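Local structure of pyruvate kinase (Pseudomonas aeruginosa, 6QXL) at residues 220-223 with 227-230; 249-254 with 258-263; 266-271 with 278-283. The protein probably catalyses the last step of glycolysis, transferring phosphate from phosphoenolpyruvate to ADP to give pyruvate and ATP. All coordinates share one frame; numbering follows the deposited sequence.

Contact 1. Residues 220-223 with 227-230. With MG (magnesium ion), chain N.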
loop_
_atom_site.group_PDB
_atom_site.type_symbol
_atom_site.label_atom_id
_atom_site.label_comp_id
_atom_site.label_asym_id
_atom_site.label_seq_id
_atom_site.Cartn_x
_atom_site.Cartn_y
_atom_site.Cartn_z
ATOM N N ALA A 220 8.583 -22.551 24.344
ATOM C CA ALA A 220 8.168 -21.646 25.414
ATOM C C ALA A 220 6.670 -21.486 25.426
ATOM O O ALA A 220 6.085 -21.021 24.457
ATOM C CB ALA A 220 8.828 -20.283 25.276
ATOM N N LYS A 221 6.041 -21.876 26.524
ATOM C CA LYS A 221 4.610 -21.673 26.695
ATOM C C LYS A 221 4.356 -20.279 27.226
ATOM O O LYS A 221 4.813 -19.940 28.295
ATOM C CB LYS A 221 4.047 -22.729 27.624
ATOM C CG LYS A 221 4.108 -24.121 27.015
ATOM C CD LYS A 221 3.881 -25.199 28.043
ATOM C CE LYS A 221 2.460 -25.183 28.592
ATOM N NZ LYS A 221 2.183 -26.364 29.431
ATOM N N ILE A 222 3.628 -19.472 26.468
ATOM C CA ILE A 222 3.326 -18.099 26.862
ATOM C C ILE A 222 2.058 -18.136 27.726
ATOM O O ILE A 222 0.964 -18.190 27.213
ATOM C CB ILE A 222 3.138 -17.187 25.637
ATOM C CG1 ILE A 222 4.269 -17.382 24.614
ATOM C CG2 ILE A 222 3.047 -15.738 26.056
ATOM C CD1 ILE A 222 5.650 -17.310 25.179
ATOM N N GLU A 223 2.239 -18.227 29.039
ATOM C CA GLU A 223 1.195 -18.313 30.041
ATOM C C GLU A 223 1.283 -17.281 31.170
ATOM O O GLU A 223 0.486 -17.304 32.044
ATOM C CB GLU A 223 1.264 -19.685 30.734
ATOM C CG GLU A 223 0.936 -20.916 29.918
ATOM C CD GLU A 223 1.048 -22.234 30.669
ATOM O OE1 GLU A 223 2.141 -22.541 31.102
ATOM O OE2 GLU A 223 0.058 -22.987 30.797
ATOM N N ALA A 227 5.280 -12.260 30.686
ATOM C CA ALA A 227 5.778 -12.626 29.358
ATOM C C ALA A 227 5.216 -11.776 28.217
ATOM O O ALA A 227 5.839 -11.704 27.156
ATOM C CB ALA A 227 5.499 -14.100 29.085
ATOM N N VAL A 228 4.056 -11.152 28.427
ATOM C CA VAL A 228 3.409 -10.344 27.389
ATOM C C VAL A 228 3.232 -8.894 27.823
ATOM O O VAL A 228 2.518 -8.138 27.168
ATOM C CB VAL A 228 2.051 -10.956 26.984
ATOM C CG1 VAL A 228 2.281 -12.295 26.302
ATOM C CG2 VAL A 228 1.135 -11.139 28.203
ATOM N N ALA A 229 3.907 -8.500 28.902
ATOM C CA ALA A 229 3.809 -7.138 29.431
ATOM C C ALA A 229 4.205 -6.091 28.388
ATOM O O ALA A 229 3.660 -5.007 28.384
ATOM C CB ALA A 229 4.690 -6.990 30.664
ATOM N N ASP A 230 5.163 -6.412 27.526
ATOM C CA ASP A 230 5.572 -5.516 26.474
ATOM C C ASP A 230 6.343 -6.302 25.430
ATOM O O ASP A 230 6.677 -7.474 25.627
ATOM C CB ASP A 230 6.474 -4.389 27.033
ATOM C CG ASP A 230 7.691 -4.929 27.779
ATOM O OD1 ASP A 230 7.477 -5.426 28.900
ATOM O OD2 ASP A 230 8.838 -5.016 27.288
HETATM MG MG MG N . -1.053 -24.158 30.928
HETATM O O HOH W 1 -2.891 -25.515 32.123
#
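Ile222 meets Val228 methyl to methyl: its CG2 comes within 3.5 Å of Val228 CG1, and the two side chains cross obliquely. With CG1 of Ile222 beside the backbone N (chi1 -47°), CG2 is swung anti to that nitrogen and is the branch that does the touching. The same methyl also reaches the short side chain of Ala227, with CG2 of Ile222 4.2 Å from CB of Ala227. The side chains meet through this small apolar patch, without a hydrogen bond between the segments. Leu237 of helix 231-239 packs on both Ile222 and Ala227, while Ile263 of helix 260-273 packs against Val228. Beyond Val228 the packing gives way to solvent. Ala229 and Asp230 are exposed, and Asp230 serves as N-cap of helix 231-239, its OD2 accepting a hydrogen bond from Ala233 N. Glu223, just past the strand end, points away from the patch and gives OE2 to the magnesium ion; the modelled bond is too short for its length to be trusted. A strand whose C-terminal end carries a metal ligand, followed by a loop that folds back before the next helix, is characteristic of the active-site rim of a TIM barrel.

Contact 2. Residues 249-254 with 258-263. With MG (magnesium ion), chain N.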
loop_
_atom_site.group_PDB
_atom_site.type_symbol
_atom_site.label_atom_id
_atom_site.label_comp_id
_atom_site.label_asym_id
_atom_site.label_seq_id
_atom_site.Cartn_x
_atom_site.Cartn_y
_atom_site.Cartn_z
ATOM N N GLY A 249 -5.330 -21.229 28.185
ATOM C CA GLY A 249 -5.897 -21.541 29.497
ATOM C C GLY A 249 -5.262 -20.687 30.594
ATOM O O GLY A 249 -5.890 -19.783 31.146
ATOM N N ASP A 250 -4.006 -20.934 30.887
ATOM C CA ASP A 250 -3.352 -20.183 31.939
ATOM C C ASP A 250 -3.179 -18.713 31.575
ATOM O O ASP A 250 -3.325 -17.842 32.445
ATOM C CB ASP A 250 -2.011 -20.802 32.332
ATOM C CG ASP A 250 -2.179 -22.045 33.191
ATOM O OD1 ASP A 250 -2.862 -21.932 34.230
ATOM O OD2 ASP A 250 -1.583 -23.103 32.850
ATOM N N LEU A 251 -2.911 -18.419 30.301
ATOM C CA LEU A 251 -2.720 -17.037 29.888
ATOM C C LEU A 251 -3.986 -16.218 30.110
ATOM O O LEU A 251 -3.923 -15.078 30.578
ATOM C CB LEU A 251 -2.276 -16.953 28.431
ATOM C CG LEU A 251 -1.934 -15.553 27.903
ATOM C CD1 LEU A 251 -0.747 -14.905 28.603
ATOM C CD2 LEU A 251 -1.644 -15.673 26.423
ATOM N N GLY A 252 -5.138 -16.807 29.786
ATOM C CA GLY A 252 -6.415 -16.118 29.959
ATOM C C GLY A 252 -6.700 -15.796 31.422
ATOM O O GLY A 252 -7.228 -14.749 31.733
ATOM N N VAL A 253 -6.340 -16.700 32.321
ATOM C CA VAL A 253 -6.468 -16.432 33.736
ATOM C C VAL A 253 -5.588 -15.242 34.130
ATOM O O VAL A 253 -6.022 -14.345 34.859
ATOM C CB VAL A 253 -6.119 -17.675 34.560
ATOM C CG1 VAL A 253 -6.001 -17.333 36.038
ATOM C CG2 VAL A 253 -7.154 -18.759 34.380
ATOM N N GLU A 254 -4.352 -15.222 33.632
ATOM C CA GLU A 254 -3.391 -14.208 34.055
ATOM C C GLU A 254 -3.702 -12.783 33.479
ATOM O O GLU A 254 -3.443 -11.834 34.147
ATOM C CB GLU A 254 -1.961 -14.680 33.752
ATOM C CG GLU A 254 -1.568 -15.488 35.100
ATOM C CD GLU A 254 -0.174 -15.591 35.350
ATOM O OE1 GLU A 254 0.341 -16.591 35.835
ATOM O OE2 GLU A 254 0.616 -14.648 35.081
ATOM N N ALA A 258 -10.737 -11.447 27.732
ATOM C CA ALA A 258 -10.998 -10.360 26.795
ATOM C C ALA A 258 -9.744 -9.796 26.105
ATOM O O ALA A 258 -9.856 -9.075 25.126
ATOM C CB ALA A 258 -11.745 -9.244 27.481
ATOM N N GLU A 259 -8.558 -10.120 26.596
ATOM C CA GLU A 259 -7.327 -9.694 25.966
ATOM C C GLU A 259 -6.689 -10.747 25.080
ATOM O O GLU A 259 -5.697 -10.460 24.406
ATOM C CB GLU A 259 -6.325 -9.248 27.047
ATOM C CG GLU A 259 -6.841 -8.162 27.982
ATOM C CD GLU A 259 -7.163 -6.862 27.279
ATOM O OE1 GLU A 259 -8.149 -6.185 27.677
ATOM O OE2 GLU A 259 -6.332 -6.433 26.423
ATOM N N LEU A 260 -7.234 -11.952 25.058
ATOM C CA LEU A 260 -6.597 -13.047 24.331
ATOM C C LEU A 260 -6.488 -12.812 22.824
ATOM O O LEU A 260 -5.459 -13.079 22.232
ATOM C CB LEU A 260 -7.333 -14.357 24.585
ATOM C CG LEU A 260 -7.026 -14.944 25.965
ATOM C CD1 LEU A 260 -7.864 -16.199 26.115
ATOM C CD2 LEU A 260 -5.555 -15.246 26.190
ATOM N N VAL A 261 -7.534 -12.309 22.208
ATOM C CA VAL A 261 -7.552 -12.228 20.761
ATOM C C VAL A 261 -6.369 -11.452 20.200
ATOM O O VAL A 261 -5.731 -11.893 19.244
ATOM C CB VAL A 261 -8.878 -11.628 20.245
ATOM C CG1 VAL A 261 -9.029 -10.141 20.612
ATOM C CG2 VAL A 261 -9.007 -11.852 18.751
ATOM N N GLY A 262 -6.054 -10.319 20.816
ATOM C CA GLY A 262 -4.973 -9.474 20.342
ATOM C C GLY A 262 -3.617 -10.102 20.591
ATOM O O GLY A 262 -2.721 -10.004 19.741
ATOM N N ILE A 263 -3.481 -10.753 21.736
ATOM C CA ILE A 263 -2.220 -11.338 22.134
ATOM C C ILE A 263 -1.939 -12.632 21.333
ATOM O O ILE A 263 -0.802 -12.869 20.929
ATOM C CB ILE A 263 -2.160 -11.565 23.658
ATOM C CG1 ILE A 263 -1.988 -10.243 24.397
ATOM C CG2 ILE A 263 -1.051 -12.517 24.090
ATOM C CD1 ILE A 263 -3.246 -9.503 24.795
HETATM MG MG MG N . -1.053 -24.158 30.928
HETATM O O HOH W 1 -2.891 -25.515 32.123
#
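Leu251 and Leu260 lie alongside each other, their chains running in opposing senses, with CD2 of Leu251 3.9 Å from CD2 of Leu260. That Leu251 methyl is shared: Ile263, one helical turn after Leu260, brings CG2 to 4.0 Å from Leu251 CD2 on a crossing course. Leu251 reaches both because its CG lies anti to the backbone N (chi1 -175°). The fork of Leu260 also rides over the backbone of Gly252, its CD2 3.9 Å from Gly252 N; Gly252 has no side chain, and Leu260 CD1 lies close to where one would begin. In the next shell, Glu254 ties helix 248-255 to the loop after strand 217-222 through a salt bridge to Arg224 and a hydrogen bond to Ala225 N. Arg296 of the second subunit packs on Leu260 and donates a hydrogen bond to Gly249 O. Asp250 is turned off from the leucines, and its OD2 binds the magnesium ion at 2.3 Å. A malonate ion accepts hydrogen bonds from Gly249 N and Asp250 N, in the first turn, where the helix end would favour an anion. Apolar packing thus seats one side of the helix, polar ties hold its ends, and Asp250 and the first-turn N-H groups serve metal and anion.

Contact 3. Residues 266-271 with 278-283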
loop_
_atom_site.group_PDB
_atom_site.type_symbol
_atom_site.label_atom_id
_atom_site.label_comp_id
_atom_site.label_asym_id
_atom_site.label_seq_id
_atom_site.Cartn_x
_atom_site.Cartn_y
_atom_site.Cartn_z
ATOM N N LYS A 266 -0.548 -11.363 18.187
ATOM C CA LYS A 266 0.779 -10.815 18.345
ATOM C C LYS A 266 1.822 -11.911 18.504
ATOM O O LYS A 266 2.854 -11.902 17.825
ATOM C CB LYS A 266 0.830 -9.836 19.534
ATOM C CG LYS A 266 2.183 -9.128 19.694
ATOM C CD LYS A 266 2.095 -7.578 19.946
ATOM C CE LYS A 266 1.790 -7.126 21.352
ATOM N NZ LYS A 266 2.077 -5.679 21.336
ATOM N N ILE A 267 1.530 -12.887 19.358
ATOM C CA ILE A 267 2.480 -13.960 19.611
ATOM C C ILE A 267 2.805 -14.702 18.306
ATOM O O ILE A 267 3.964 -14.943 18.002
ATOM C CB ILE A 267 1.942 -14.941 20.657
ATOM C CG1 ILE A 267 1.832 -14.283 22.029
ATOM C CG2 ILE A 267 2.846 -16.161 20.750
ATOM C CD1 ILE A 267 0.909 -15.016 22.980
ATOM N N ILE A 268 1.781 -15.056 17.540
ATOM C CA ILE A 268 1.999 -15.791 16.308
ATOM C C ILE A 268 2.877 -14.980 15.368
ATOM O O ILE A 268 3.862 -15.490 14.831
ATOM C CB ILE A 268 0.665 -16.145 15.640
ATOM C CG1 ILE A 268 -0.047 -17.206 16.456
ATOM C CG2 ILE A 268 0.883 -16.626 14.217
ATOM C CD1 ILE A 268 -1.510 -17.363 16.112
ATOM N N LEU A 269 2.536 -13.712 15.186
ATOM C CA LEU A 269 3.283 -12.862 14.276
ATOM C C LEU A 269 4.733 -12.667 14.734
ATOM O O LEU A 269 5.666 -12.822 13.950
ATOM C CB LEU A 269 2.589 -11.524 14.128
ATOM C CG LEU A 269 3.260 -10.527 13.175
ATOM C CD1 LEU A 269 3.128 -10.977 11.705
ATOM C CD2 LEU A 269 2.683 -9.139 13.391
ATOM N N HIS A 270 4.932 -12.346 16.006
ATOM C CA HIS A 270 6.291 -12.131 16.490
ATOM C C HIS A 270 7.113 -13.410 16.422
ATOM O O HIS A 270 8.295 -13.372 16.092
ATOM C CB HIS A 270 6.293 -11.535 17.892
ATOM C CG HIS A 270 5.920 -10.082 17.925
ATOM N ND1 HIS A 270 6.433 -9.203 18.841
ATOM C CD2 HIS A 270 5.094 -9.357 17.129
ATOM C CE1 HIS A 270 5.914 -8.005 18.640
ATOM N NE2 HIS A 270 5.097 -8.073 17.604
ATOM N N ALA A 271 6.488 -14.548 16.689
ATOM C CA ALA A 271 7.177 -15.826 16.540
ATOM C C ALA A 271 7.679 -16.005 15.118
ATOM O O ALA A 271 8.873 -16.268 14.899
ATOM C CB ALA A 271 6.277 -16.974 16.943
ATOM N N VAL A 278 5.190 -21.810 15.958
ATOM C CA VAL A 278 4.174 -21.427 16.939
ATOM C C VAL A 278 2.976 -22.355 16.942
ATOM O O VAL A 278 2.464 -22.710 15.888
ATOM C CB VAL A 278 3.758 -19.943 16.763
ATOM C CG1 VAL A 278 3.205 -19.666 15.377
ATOM C CG2 VAL A 278 2.744 -19.536 17.818
ATOM N N ILE A 279 2.542 -22.720 18.140
ATOM C CA ILE A 279 1.378 -23.575 18.380
ATOM C C ILE A 279 0.265 -22.772 19.075
ATOM O O ILE A 279 0.524 -22.034 20.019
ATOM C CB ILE A 279 1.756 -24.723 19.329
ATOM C CG1 ILE A 279 2.920 -25.557 18.783
ATOM C CG2 ILE A 279 0.563 -25.629 19.604
ATOM C CD1 ILE A 279 3.605 -26.359 19.878
ATOM N N THR A 280 -0.972 -22.938 18.625
ATOM C CA THR A 280 -2.143 -22.360 19.302
ATOM C C THR A 280 -2.858 -23.475 20.061
ATOM O O THR A 280 -3.077 -24.548 19.505
ATOM C CB THR A 280 -3.102 -21.714 18.293
ATOM O OG1 THR A 280 -2.414 -20.690 17.573
ATOM C CG2 THR A 280 -4.286 -21.072 18.987
ATOM N N ALA A 281 -3.224 -23.227 21.319
ATOM C CA ALA A 281 -3.725 -24.300 22.193
ATOM C C ALA A 281 -4.893 -23.919 23.088
ATOM O O ALA A 281 -5.164 -22.743 23.315
ATOM C CB ALA A 281 -2.598 -24.830 23.067
ATOM N N THR A 282 -5.548 -24.962 23.604
ATOM C CA THR A 282 -6.480 -24.925 24.722
ATOM C C THR A 282 -7.938 -24.613 24.376
ATOM O O THR A 282 -8.287 -23.503 23.993
ATOM C CB THR A 282 -5.944 -24.026 25.845
ATOM O OG1 THR A 282 -4.618 -24.448 26.179
ATOM C CG2 THR A 282 -6.798 -24.133 27.071
ATOM N N GLN A 283 -8.782 -25.631 24.537
ATOM C CA GLN A 283 -10.221 -25.547 24.362
ATOM C C GLN A 283 -10.641 -25.231 22.950
ATOM O O GLN A 283 -11.738 -24.727 22.731
ATOM C CB GLN A 283 -10.862 -24.548 25.333
ATOM C CG GLN A 283 -10.500 -24.751 26.801
ATOM C CD GLN A 283 -11.475 -24.022 27.733
ATOM O OE1 GLN A 283 -11.436 -22.805 27.868
ATOM N NE2 GLN A 283 -12.396 -24.784 28.333
#
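Val278 is the bump here, and the hollow that takes it lies on the helix between Ile267, Ile268 and Ala271. Its CB sits against Ala271, CB to CB at 3.9 Å, where the small alanine lets the strand approach. The two methyls of Val278 spread over Ile268: CG2 of Val278 is 3.9 Å from CG1 of Ile268, and CG1 of Val278 is 4.0 Å from CG2 of Ile268. This straddling follows from a chi1 of 59°, which sets CG1 between the backbone N and the carbonyl carbon and CG2 anti to the nitrogen. Ile267 closes the hollow more loosely, its CG2 4.5 Å from CG2 of Val278. Helix 260-273 is the main helix of the beta-alpha-beta crossover from strand 243-247 to strand 277-281 of the TIM barrel, after the short helix 248-255, and the segment axes run nearly antiparallel (166°), 8.8 Å apart at closest. Ile267 and Ala271 also press on Val244 of the preceding strand, so the helix packs over both strands. Farther along, the end of Ile268 crosses Thr280 at about a right angle, CD1 lying 3.7 Å from OG1 of Thr280. That hydroxyl is hydrogen-bonded to Thr310 OG1. Ile279, between Val278 and Thr280 in the strand, points away from the helix.

How the contacts relate
The three contacts follow one another along the chain within the barrel domain, their centres 10 to 11 Å apart. Contact 1 starts from strand 217-222 and contact 3 ends on strand 277-281, two strands of the same closed sheet with 243-247 between them. Contacts 2 and 3 share helix 260-273, its first turn serving one and its middle the other. That helix also reaches contact 1, where Ile267 CD1 lies 3.8 Å from Ile222 CG2. Contacts 1 and 2 meet at the magnesium ion through Glu223 and Asp250, so consecutive beta-alpha units supply one metal site. Contacts 2 and 3 both touch Arg296 of the second subunit, placing this site near a subunit interface.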